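Local structure of aminoglycoside phosphotransferase (Streptomyces rimosus subsp. rimosus ATCC 10970, 6FUX) at residues Arg40-Val45 and Gly84-Thr89; Ala6-Leu11 and Ala31-Ala36; Ala180-Val185 and Ala216-Asp221. The protein probably transfers a phosphate from a nucleoside triphosphate to an aminoglycoside such as streptomycin, which is bound in this structure together with ADP. All blocks are in the same frame, centred on the assembly; numbering follows the deposited sequence. Where two conformers were deposited one is given.

Contact 1: Arg40-Val45 and Gly84-Thr89. With ADP (adenosine-5'-diphosphate), chain C.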
loop_
_atom_site.group_PDB
_atom_site.type_symbol
_atom_site.label_atom_id
_atom_site.label_comp_id
_atom_site.label_asym_id
_atom_site.label_seq_id
_atom_site.Cartn_x
_atom_site.Cartn_y
_atom_site.Cartn_z
ATOM N N ARG A 40 0.968 -4.519 19.200
ATOM C CA ARG A 40 -0.103 -3.639 18.689
ATOM C C ARG A 40 0.471 -2.383 18.055
ATOM O O ARG A 40 1.504 -1.852 18.516
ATOM C CB ARG A 40 -1.030 -3.114 19.794
ATOM C CG ARG A 40 -1.552 -4.201 20.690
ATOM C CD ARG A 40 -2.782 -3.706 21.405
ATOM N NE ARG A 40 -2.362 -3.500 22.804
ATOM C CZ ARG A 40 -2.794 -2.472 23.576
ATOM N NH1 ARG A 40 -3.869 -1.786 23.223
ATOM N NH2 ARG A 40 -2.156 -2.137 24.696
ATOM N N TYR A 41 -0.184 -1.950 16.972
ATOM C CA TYR A 41 0.160 -0.739 16.319
ATOM C C TYR A 41 -1.027 0.189 16.391
ATOM O O TYR A 41 -2.135 -0.243 16.502
ATOM C CB TYR A 41 0.530 -0.953 14.844
ATOM C CG TYR A 41 1.957 -1.455 14.667
ATOM C CD1 TYR A 41 2.275 -2.787 14.854
ATOM C CD2 TYR A 41 3.006 -0.586 14.369
ATOM C CE1 TYR A 41 3.575 -3.276 14.684
ATOM C CE2 TYR A 41 4.295 -1.064 14.130
ATOM C CZ TYR A 41 4.592 -2.415 14.325
ATOM O OH TYR A 41 5.851 -2.948 14.133
ATOM N N ALA A 42 -0.785 1.484 16.232
ATOM C CA ALA A 42 -1.832 2.436 16.013
ATOM C C ALA A 42 -1.415 3.436 14.931
ATOM O O ALA A 42 -0.307 3.953 14.946
ATOM C CB ALA A 42 -2.148 3.078 17.294
ATOM N N LYS A 43 -2.394 3.849 14.150
ATOM C CA LYS A 43 -2.263 4.930 13.236
ATOM C C LYS A 43 -3.223 6.025 13.666
ATOM O O LYS A 43 -4.403 5.830 13.810
ATOM C CB LYS A 43 -2.614 4.455 11.832
ATOM C CG LYS A 43 -2.444 5.511 10.764
ATOM C CD LYS A 43 -2.436 4.898 9.339
ATOM C CE LYS A 43 -2.645 6.018 8.359
ATOM N NZ LYS A 43 -2.767 5.502 6.975
ATOM N N CYS A 44 -2.720 7.227 13.783
ATOM C CA CYS A 44 -3.568 8.285 14.276
ATOM C C CYS A 44 -3.491 9.470 13.300
ATOM O O CYS A 44 -2.359 9.730 12.710
ATOM C CB CYS A 44 -3.110 8.819 15.620
ATOM S SG CYS A 44 -3.100 7.614 16.975
ATOM N N VAL A 45 -4.598 10.204 13.182
ATOM C CA VAL A 45 -4.695 11.301 12.271
ATOM C C VAL A 45 -5.414 12.462 12.907
ATOM O O VAL A 45 -6.167 12.309 13.857
ATOM C CB VAL A 45 -5.371 10.924 10.947
ATOM C CG1 VAL A 45 -4.634 9.764 10.347
ATOM C CG2 VAL A 45 -6.890 10.741 11.129
ATOM N N GLY A 84 -7.735 7.510 16.271
ATOM C CA GLY A 84 -6.787 6.508 16.163
ATOM C C GLY A 84 -7.383 5.147 15.840
ATOM O O GLY A 84 -8.423 4.787 16.368
ATOM N N LEU A 85 -6.612 4.400 15.054
ATOM C CA LEU A 85 -6.979 3.062 14.574
ATOM C C LEU A 85 -5.937 2.115 15.143
ATOM O O LEU A 85 -4.744 2.145 14.758
ATOM C CB LEU A 85 -6.967 3.048 13.015
ATOM C CG LEU A 85 -7.166 1.674 12.420
ATOM C CD1 LEU A 85 -8.409 0.955 12.903
ATOM C CD2 LEU A 85 -7.144 1.788 10.920
ATOM N N LEU A 86 -6.328 1.243 16.105
ATOM C CA LEU A 86 -5.390 0.294 16.677
ATOM C C LEU A 86 -5.584 -1.061 16.019
ATOM O O LEU A 86 -6.739 -1.462 15.821
ATOM C CB LEU A 86 -5.699 0.128 18.197
ATOM C CG LEU A 86 -5.311 1.274 19.132
ATOM C CD1 LEU A 86 -6.071 2.599 18.847
ATOM C CD2 LEU A 86 -5.450 0.864 20.601
ATOM N N THR A 87 -4.448 -1.698 15.621
ATOM C CA THR A 87 -4.437 -2.973 14.916
ATOM C C THR A 87 -3.415 -3.895 15.574
ATOM O O THR A 87 -2.388 -3.506 16.173
ATOM C CB THR A 87 -4.163 -2.844 13.397
ATOM O OG1 THR A 87 -2.888 -2.195 13.326
ATOM C CG2 THR A 87 -5.278 -2.069 12.739
ATOM N N SER A 88 -3.646 -5.199 15.391
ATOM C CA SER A 88 -2.737 -6.234 15.844
ATOM C C SER A 88 -1.510 -6.253 14.937
ATOM O O SER A 88 -1.613 -5.992 13.699
ATOM C CB SER A 88 -3.505 -7.560 15.853
ATOM O OG SER A 88 -3.863 -7.965 14.555
ATOM N N THR A 89 -0.340 -6.548 15.511
ATOM C CA THR A 89 0.859 -6.676 14.742
ATOM C C THR A 89 0.708 -7.907 13.871
ATOM O O THR A 89 0.324 -9.000 14.356
ATOM C CB THR A 89 2.062 -6.900 15.651
ATOM O OG1 THR A 89 2.187 -5.667 16.347
ATOM C CG2 THR A 89 3.320 -7.285 14.899
HETATM O "O5'" ADP C . 2.632 1.787 8.955
HETATM C "C5'" ADP C . 4.068 2.196 9.047
HETATM C "C4'" ADP C . 5.051 1.090 9.546
HETATM O "O4'" ADP C . 4.614 0.489 10.775
HETATM C "C3'" ADP C . 5.237 -0.181 8.609
HETATM O "O3'" ADP C . 6.223 -0.041 7.592
HETATM C "C2'" ADP C . 5.212 -1.545 9.410
HETATM O "O2'" ADP C . 6.257 -2.572 9.706
HETATM C "C1'" ADP C . 4.509 -0.999 10.640
HETATM N N9 ADP C . 3.094 -1.510 10.837
HETATM C C8 ADP C . 1.893 -0.863 10.828
HETATM N N7 ADP C . 0.825 -1.684 11.183
HETATM C C5 ADP C . 1.402 -2.873 11.399
HETATM C C6 ADP C . 0.843 -4.101 11.748
HETATM N N6 ADP C . -0.614 -3.951 12.007
HETATM N N1 ADP C . 1.835 -5.095 11.780
HETATM C C2 ADP C . 3.139 -5.012 11.559
HETATM N N3 ADP C . 3.760 -3.837 11.266
HETATM C C4 ADP C . 2.910 -2.790 11.176
#

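Contact 2: Ala6-Leu11 and Ala31-Ala36. With ADP (adenosine-5'-diphosphate), chain C.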
loop_
_atom_site.group_PDB
_atom_site.type_symbol
_atom_site.label_atom_id
_atom_site.label_comp_id
_atom_site.label_asym_id
_atom_site.label_seq_id
_atom_site.Cartn_x
_atom_site.Cartn_y
_atom_site.Cartn_z
ATOM N N ALA A 6 -2.304 14.843 21.662
ATOM C CA ALA A 6 -3.663 14.408 21.377
ATOM C C ALA A 6 -3.639 12.917 21.155
ATOM O O ALA A 6 -4.656 12.165 21.494
ATOM C CB ALA A 6 -4.274 15.101 20.177
ATOM N N PHE A 7 -2.690 12.415 20.320
ATOM C CA PHE A 7 -2.774 11.058 19.939
ATOM C C PHE A 7 -2.524 10.148 21.170
ATOM O O PHE A 7 -3.164 9.070 21.417
ATOM C CB PHE A 7 -1.796 10.755 18.807
ATOM C CG PHE A 7 -2.065 11.483 17.512
ATOM C CD1 PHE A 7 -3.287 12.037 17.216
ATOM C CD2 PHE A 7 -1.043 11.621 16.601
ATOM C CE1 PHE A 7 -3.533 12.651 15.993
ATOM C CE2 PHE A 7 -1.302 12.186 15.352
ATOM C CZ PHE A 7 -2.500 12.800 15.111
ATOM N N LEU A 8 -1.504 10.446 21.915
ATOM C CA LEU A 8 -1.205 9.582 23.024
ATOM C C LEU A 8 -2.526 9.423 23.847
ATOM O O LEU A 8 -2.723 8.377 24.570
ATOM C CB LEU A 8 0.064 10.117 23.755
ATOM C CG LEU A 8 1.359 9.769 22.994
ATOM C CD1 LEU A 8 2.568 10.576 23.473
ATOM C CD2 LEU A 8 1.679 8.303 23.087
ATOM N N THR A 9 -3.258 10.554 23.995
ATOM C CA THR A 9 -4.377 10.665 24.996
ATOM C C THR A 9 -5.337 9.571 24.506
ATOM O O THR A 9 -5.815 8.766 25.219
ATOM C CB THR A 9 -5.084 12.011 25.015
ATOM O OG1 THR A 9 -4.127 12.944 25.543
ATOM C CG2 THR A 9 -6.313 12.028 25.914
ATOM N N LEU A 10 -5.486 9.509 23.199
ATOM C CA LEU A 10 -6.377 8.485 22.705
ATOM C C LEU A 10 -5.786 7.160 23.162
ATOM O O LEU A 10 -6.635 6.168 23.423
ATOM C CB LEU A 10 -6.556 8.550 21.183
ATOM C CG LEU A 10 -7.328 9.744 20.627
ATOM C CD1 LEU A 10 -7.260 9.764 19.125
ATOM C CD2 LEU A 10 -8.796 9.821 21.082
ATOM N N LEU A 11 -4.461 6.962 22.935
ATOM C CA LEU A 11 -3.980 5.562 22.980
ATOM C C LEU A 11 -3.972 5.120 24.459
ATOM O O LEU A 11 -4.099 3.906 24.675
ATOM C CB LEU A 11 -2.629 5.400 22.308
ATOM C CG LEU A 11 -2.605 5.790 20.864
ATOM C CD1 LEU A 11 -1.215 5.688 20.289
ATOM C CD2 LEU A 11 -3.475 4.808 20.058
ATOM N N ALA A 31 0.609 9.824 12.483
ATOM C CA ALA A 31 1.745 9.083 12.944
ATOM C C ALA A 31 1.333 7.646 13.253
ATOM O O ALA A 31 0.170 7.421 13.411
ATOM C CB ALA A 31 2.235 9.755 14.162
ATOM N N VAL A 32 2.292 6.734 13.243
ATOM C CA VAL A 32 2.150 5.371 13.597
ATOM C C VAL A 32 2.888 5.156 14.898
ATOM O O VAL A 32 3.940 5.811 15.163
ATOM C CB VAL A 32 2.627 4.431 12.477
ATOM C CG1 VAL A 32 2.538 2.951 12.896
ATOM C CG2 VAL A 32 1.809 4.660 11.214
ATOM N N PHE A 33 2.249 4.413 15.797
ATOM C CA PHE A 33 2.740 4.151 17.111
ATOM C C PHE A 33 2.761 2.643 17.306
ATOM O O PHE A 33 2.003 1.925 16.612
ATOM C CB PHE A 33 1.833 4.697 18.211
ATOM C CG PHE A 33 1.718 6.199 18.222
ATOM C CD1 PHE A 33 0.939 6.835 17.264
ATOM C CD2 PHE A 33 2.372 6.962 19.160
ATOM C CE1 PHE A 33 0.866 8.219 17.226
ATOM C CE2 PHE A 33 2.245 8.343 19.159
ATOM C CZ PHE A 33 1.550 8.968 18.146
ATOM N N ARG A 34 3.622 2.176 18.223
ATOM C CA ARG A 34 3.689 0.785 18.532
ATOM C C ARG A 34 3.652 0.653 20.060
ATOM O O ARG A 34 4.309 1.484 20.739
ATOM C CB ARG A 34 4.986 0.206 17.956
ATOM C CG ARG A 34 5.001 -1.318 17.920
ATOM C CD ARG A 34 6.371 -2.010 18.019
ATOM N NE ARG A 34 7.042 -2.212 16.752
ATOM C CZ ARG A 34 8.072 -1.487 16.304
ATOM N NH1 ARG A 34 8.731 -0.681 17.121
ATOM N NH2 ARG A 34 8.407 -1.546 15.027
ATOM N N SER A 35 3.043 -0.431 20.547
ATOM C CA SER A 35 3.012 -0.699 21.950
ATOM C C SER A 35 4.398 -1.249 22.337
ATOM O O SER A 35 5.130 -1.810 21.481
ATOM C CB SER A 35 1.886 -1.662 22.250
ATOM O OG SER A 35 2.178 -2.964 21.794
ATOM N N ALA A 36 4.738 -1.104 23.622
ATOM C CA ALA A 36 6.057 -1.530 24.136
ATOM C C ALA A 36 6.304 -3.015 23.881
ATOM O O ALA A 36 7.467 -3.375 23.545
ATOM C CB ALA A 36 6.255 -1.152 25.571
HETATM O "O5'" ADP C . 2.632 1.787 8.955
HETATM C "C5'" ADP C . 4.068 2.196 9.047
HETATM C "C4'" ADP C . 5.051 1.090 9.546
HETATM O "O4'" ADP C . 4.614 0.489 10.775
HETATM C "C3'" ADP C . 5.237 -0.181 8.609
HETATM O "O3'" ADP C . 6.223 -0.041 7.592
HETATM C "C2'" ADP C . 5.212 -1.545 9.410
HETATM O "O2'" ADP C . 6.257 -2.572 9.706
HETATM C "C1'" ADP C . 4.509 -0.999 10.640
HETATM N N9 ADP C . 3.094 -1.510 10.837
HETATM C C8 ADP C . 1.893 -0.863 10.828
HETATM N N7 ADP C . 0.825 -1.684 11.183
HETATM C C5 ADP C . 1.402 -2.873 11.399
HETATM C C6 ADP C . 0.843 -4.101 11.748
HETATM N N6 ADP C . -0.614 -3.951 12.007
HETATM N N1 ADP C . 1.835 -5.095 11.780
HETATM C C2 ADP C . 3.139 -5.012 11.559
HETATM N N3 ADP C . 3.760 -3.837 11.266
HETATM C C4 ADP C . 2.910 -2.790 11.176
#

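Contact 3: Ala180-Val185 and Ala216-Asp221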
loop_
_atom_site.group_PDB
_atom_site.type_symbol
_atom_site.label_atom_id
_atom_site.label_comp_id
_atom_site.label_asym_id
_atom_site.label_seq_id
_atom_site.Cartn_x
_atom_site.Cartn_y
_atom_site.Cartn_z
ATOM N N ALA A 180 -11.490 -1.059 -16.768
ATOM C CA ALA A 180 -12.846 -1.663 -16.919
ATOM C C ALA A 180 -12.727 -3.132 -17.325
ATOM O O ALA A 180 -13.534 -3.943 -16.800
ATOM C CB ALA A 180 -13.686 -0.890 -17.894
ATOM N N ALA A 181 -11.881 -3.403 -18.302
ATOM C CA ALA A 181 -11.634 -4.729 -18.821
ATOM C C ALA A 181 -11.060 -5.682 -17.754
ATOM O O ALA A 181 -11.475 -6.861 -17.741
ATOM C CB ALA A 181 -10.767 -4.677 -20.059
ATOM N N GLN A 182 -10.209 -5.213 -16.815
ATOM C CA GLN A 182 -9.469 -6.048 -15.875
ATOM C C GLN A 182 -9.349 -5.307 -14.548
ATOM O O GLN A 182 -8.454 -4.447 -14.417
ATOM C CB GLN A 182 -8.091 -6.537 -16.407
ATOM C CG GLN A 182 -7.551 -7.441 -15.308
ATOM C CD GLN A 182 -6.305 -8.184 -15.775
ATOM O OE1 GLN A 182 -5.551 -7.697 -16.632
ATOM N NE2 GLN A 182 -6.049 -9.371 -15.199
ATOM N N THR A 183 -10.376 -5.422 -13.743
ATOM C CA THR A 183 -10.410 -4.878 -12.400
ATOM C C THR A 183 -10.257 -6.026 -11.406
ATOM O O THR A 183 -10.896 -7.122 -11.553
ATOM C CB THR A 183 -11.719 -4.113 -12.179
ATOM O OG1 THR A 183 -11.601 -2.895 -12.931
ATOM C CG2 THR A 183 -11.915 -3.686 -10.728
ATOM N N VAL A 184 -9.480 -5.765 -10.342
ATOM C CA VAL A 184 -9.335 -6.629 -9.244
ATOM C C VAL A 184 -9.502 -5.843 -7.936
ATOM O O VAL A 184 -9.388 -4.596 -7.948
ATOM C CB VAL A 184 -8.017 -7.402 -9.252
ATOM C CG1 VAL A 184 -7.839 -8.145 -10.534
ATOM C CG2 VAL A 184 -6.867 -6.448 -8.909
ATOM N N VAL A 185 -9.597 -6.545 -6.793
ATOM C CA VAL A 185 -9.414 -5.911 -5.541
ATOM C C VAL A 185 -7.909 -5.794 -5.267
ATOM O O VAL A 185 -7.187 -6.823 -5.017
ATOM C CB VAL A 185 -10.102 -6.712 -4.426
ATOM C CG1 VAL A 185 -9.914 -6.033 -3.085
ATOM C CG2 VAL A 185 -11.594 -6.874 -4.689
ATOM N N ALA A 216 -9.288 -1.756 -8.589
ATOM C CA ALA A 216 -8.422 -1.047 -9.495
ATOM C C ALA A 216 -7.846 -2.047 -10.471
ATOM O O ALA A 216 -7.993 -3.269 -10.342
ATOM C CB ALA A 216 -7.327 -0.381 -8.692
ATOM N N ASP A 217 -7.165 -1.505 -11.495
ATOM C CA ASP A 217 -6.400 -2.379 -12.410
ATOM C C ASP A 217 -5.363 -3.136 -11.592
ATOM O O ASP A 217 -4.688 -2.541 -10.714
ATOM C CB ASP A 217 -5.800 -1.481 -13.465
ATOM C CG ASP A 217 -5.003 -2.118 -14.582
ATOM O OD1 ASP A 217 -4.230 -3.036 -14.309
ATOM O OD2 ASP A 217 -5.208 -1.697 -15.756
ATOM N N PRO A 218 -5.075 -4.424 -11.840
ATOM C CA PRO A 218 -4.078 -5.165 -11.054
ATOM C C PRO A 218 -2.695 -4.438 -11.119
ATOM O O PRO A 218 -1.863 -4.612 -10.230
ATOM C CB PRO A 218 -4.152 -6.551 -11.644
ATOM C CG PRO A 218 -4.660 -6.395 -12.968
ATOM C CD PRO A 218 -5.726 -5.343 -12.823
ATOM N N TYR A 219 -2.359 -3.799 -12.261
ATOM C CA TYR A 219 -1.091 -3.067 -12.310
ATOM C C TYR A 219 -0.988 -1.921 -11.294
ATOM O O TYR A 219 0.226 -1.462 -11.083
ATOM C CB TYR A 219 -0.741 -2.591 -13.702
ATOM C CG TYR A 219 -0.378 -3.730 -14.619
ATOM C CD1 TYR A 219 0.873 -4.284 -14.570
ATOM C CD2 TYR A 219 -1.354 -4.305 -15.399
ATOM C CE1 TYR A 219 1.192 -5.371 -15.369
ATOM C CE2 TYR A 219 -1.050 -5.367 -16.218
ATOM C CZ TYR A 219 0.220 -5.885 -16.197
ATOM O OH TYR A 219 0.457 -6.920 -17.050
ATOM N N ALA A 220 -2.108 -1.454 -10.669
ATOM C CA ALA A 220 -1.941 -0.456 -9.583
ATOM C C ALA A 220 -1.084 -1.099 -8.476
ATOM O O ALA A 220 -0.285 -0.398 -7.785
ATOM C CB ALA A 220 -3.226 0.024 -9.013
ATOM N N ASP A 221 -1.309 -2.377 -8.201
ATOM C CA ASP A 221 -0.485 -3.225 -7.269
ATOM C C ASP A 221 0.861 -3.719 -7.911
ATOM O O ASP A 221 1.954 -3.520 -7.343
ATOM C CB ASP A 221 -1.283 -4.422 -6.793
ATOM C CG ASP A 221 -2.149 -4.148 -5.578
ATOM O OD1 ASP A 221 -2.175 -2.943 -5.127
ATOM O OD2 ASP A 221 -2.867 -5.140 -5.224
#

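Contact 1: Arg40-Val45 and Gly84-Thr89
Y41 and T87 face each other as an antiparallel hydrogen-bonded pair, and the tightest part of this contact is gathered around them. Y41 N gives a nearly straight bond to T87 O, 2.8 Å long at 173°, and T87 N returns one to Y41 O. Two residues along, K43 and L85 repeat the exchange, with L85 N 2.9 Å from K43 O. The side chains of Y41 and T87 share the sheet face that carries the adenine of ADP. With CG anti to the carbonyl carbon (chi1 -80°), the phenol ring of Y41 reaches out over the base, and ADP C4 lies 3.4 Å from the ring plane, over its centre. T89 closes the ring's edge, its OG1 being 3.2 Å from Y41 CE1, while the same hydroxyl bonds to G38 O. S88 O accepts from the amino group ADP N6 at 2.8 Å; T87 OG1 adds only a weak bond to it. With V90 N as a further partner of ADP, this is consistent with the hinge-type adenine recognition of the protein-kinase-like fold.

On the opposite face A42 and L86 stay buried, A42 CB meeting L86 CG at 4.1 Å, and the looseness is confined to the R40 end. R40 is partly exposed and was deposited in two conformers, so the 4.0 Å approach of its NH1 to L86 CD2 is uncertain.

K43 reaches away from 84-89 to a salt bridge with E56, consistent with the lysine-glutamate pair of kinases. E56 belongs to helix 50-63, which also packs on L85; helix 4-12 lies against A42, C44 and L86 on the other face. Within the five-stranded sheet, strands 31-34 and 73-79 flank this pair.

Contact 2: Ala6-Leu11 and Ala31-Ala36
F33 and L11 meet because both first torsions set CG anti to the carbonyl carbon: chi1 of -64° swings the F33 ring out toward helix 4-12, and chi1 of -60° carries the L11 branch toward that ring. L11 CD1 settles over one face of the ring in a CH-pi contact, 4.0 Å from the centroid. The methyl is displaced toward the ring's CB end, so that its nearest atom is F33 CG at 3.6 Å.

The far end of the same ring is held by the preceding turn of the helix. F7 CB lies 3.9 Å from F33 CZ, and the two phenylalanine side chains cross at about a right angle. L8 comes in beside them, with CD2 at 4.0 Å from F33 CE2. F7 and L11 are bridged by the helical bond from L11 N to F7 O, so the two residues stand one above the other and address F33 from successive turns. F7 also extends its ring past the F33 side chain to A31, where CE2 comes within 4.5 Å of A31 CB.

All of this is apolar packing of a helix on the outer face of the sheet, with the short helix and strand axes 10.7 Å apart and crossing at -40°. Putting an alanine in place of F33 takes away the ring under L11 CD1 and is likely to leave a gap between helix 4-12 and the sheet. V32 points the other way, and its CG2 lies 3.7 Å from ADP O5', so strand 31-34 separates the hydrophobic core from the nucleotide.

Strand 40-45 runs beside it in the sheet and joins the same core, C44 touching both F7 and F33 and A42 touching L11; W20, from a loop, packs against L11 as well.

Contact 3: Ala180-Val185 and Ala216-Asp221
A216 O is gripped from segment 180-185 by V184 N, in a 2.9 Å bond that is practically straight at 179°, and by a longer CA-H contact from T183. A216 N gives a bond back to V184 O, also 2.9 Å, completing an antiparallel hydrogen-bonded pair. On the N-terminal side of V184, Q182 O lies 3.3 Å from P218 CD and takes a CA-H contact from D217, the residues that follow A216.

One turn into helix 218-233, D221 bonds the backbone N atoms of H187 and G188, probably as the helix F aspartate of protein kinases does for their catalytic loop; H187 and G188 begin the HGD motif of the phosphotransferase family. H118 NE2 is a further partner of D221 OD2.

V184 CG2 lies over one face of the P218 ring, 3.9 Å from CB, and Q182 comes in at its CG-CD edge, its CG 3.7 Å from P218 CD. In the conformer given, one of two, the extended Q182 chain passes this edge at about a right angle, so its part of the contact is less certain. D217 is the N-cap of the helix: OD1 accepts from Y219 N at 2.9 Å, while OD2 forms a salt bridge to R259.

Along the chain the segments of contact 2 precede those of contact 1, and those of contact 3 come last. Contacts 1 and 2 have centres about 8 Å apart and share the five-stranded sheet, in which strands 31-34 and 40-45 are neighbours joined by backbone bonds; helix 4-12 backs that sheet, and ADP lies on its other face. Contact 3 lies across the molecule, with its centre about 28 Å from that of contact 1 and about 34 Å from that of contact 2, among the helices of the other lobe. The layout is that of a kinase-like enzyme: one lobe holds the nucleotide, the other probably supports the catalytic loop.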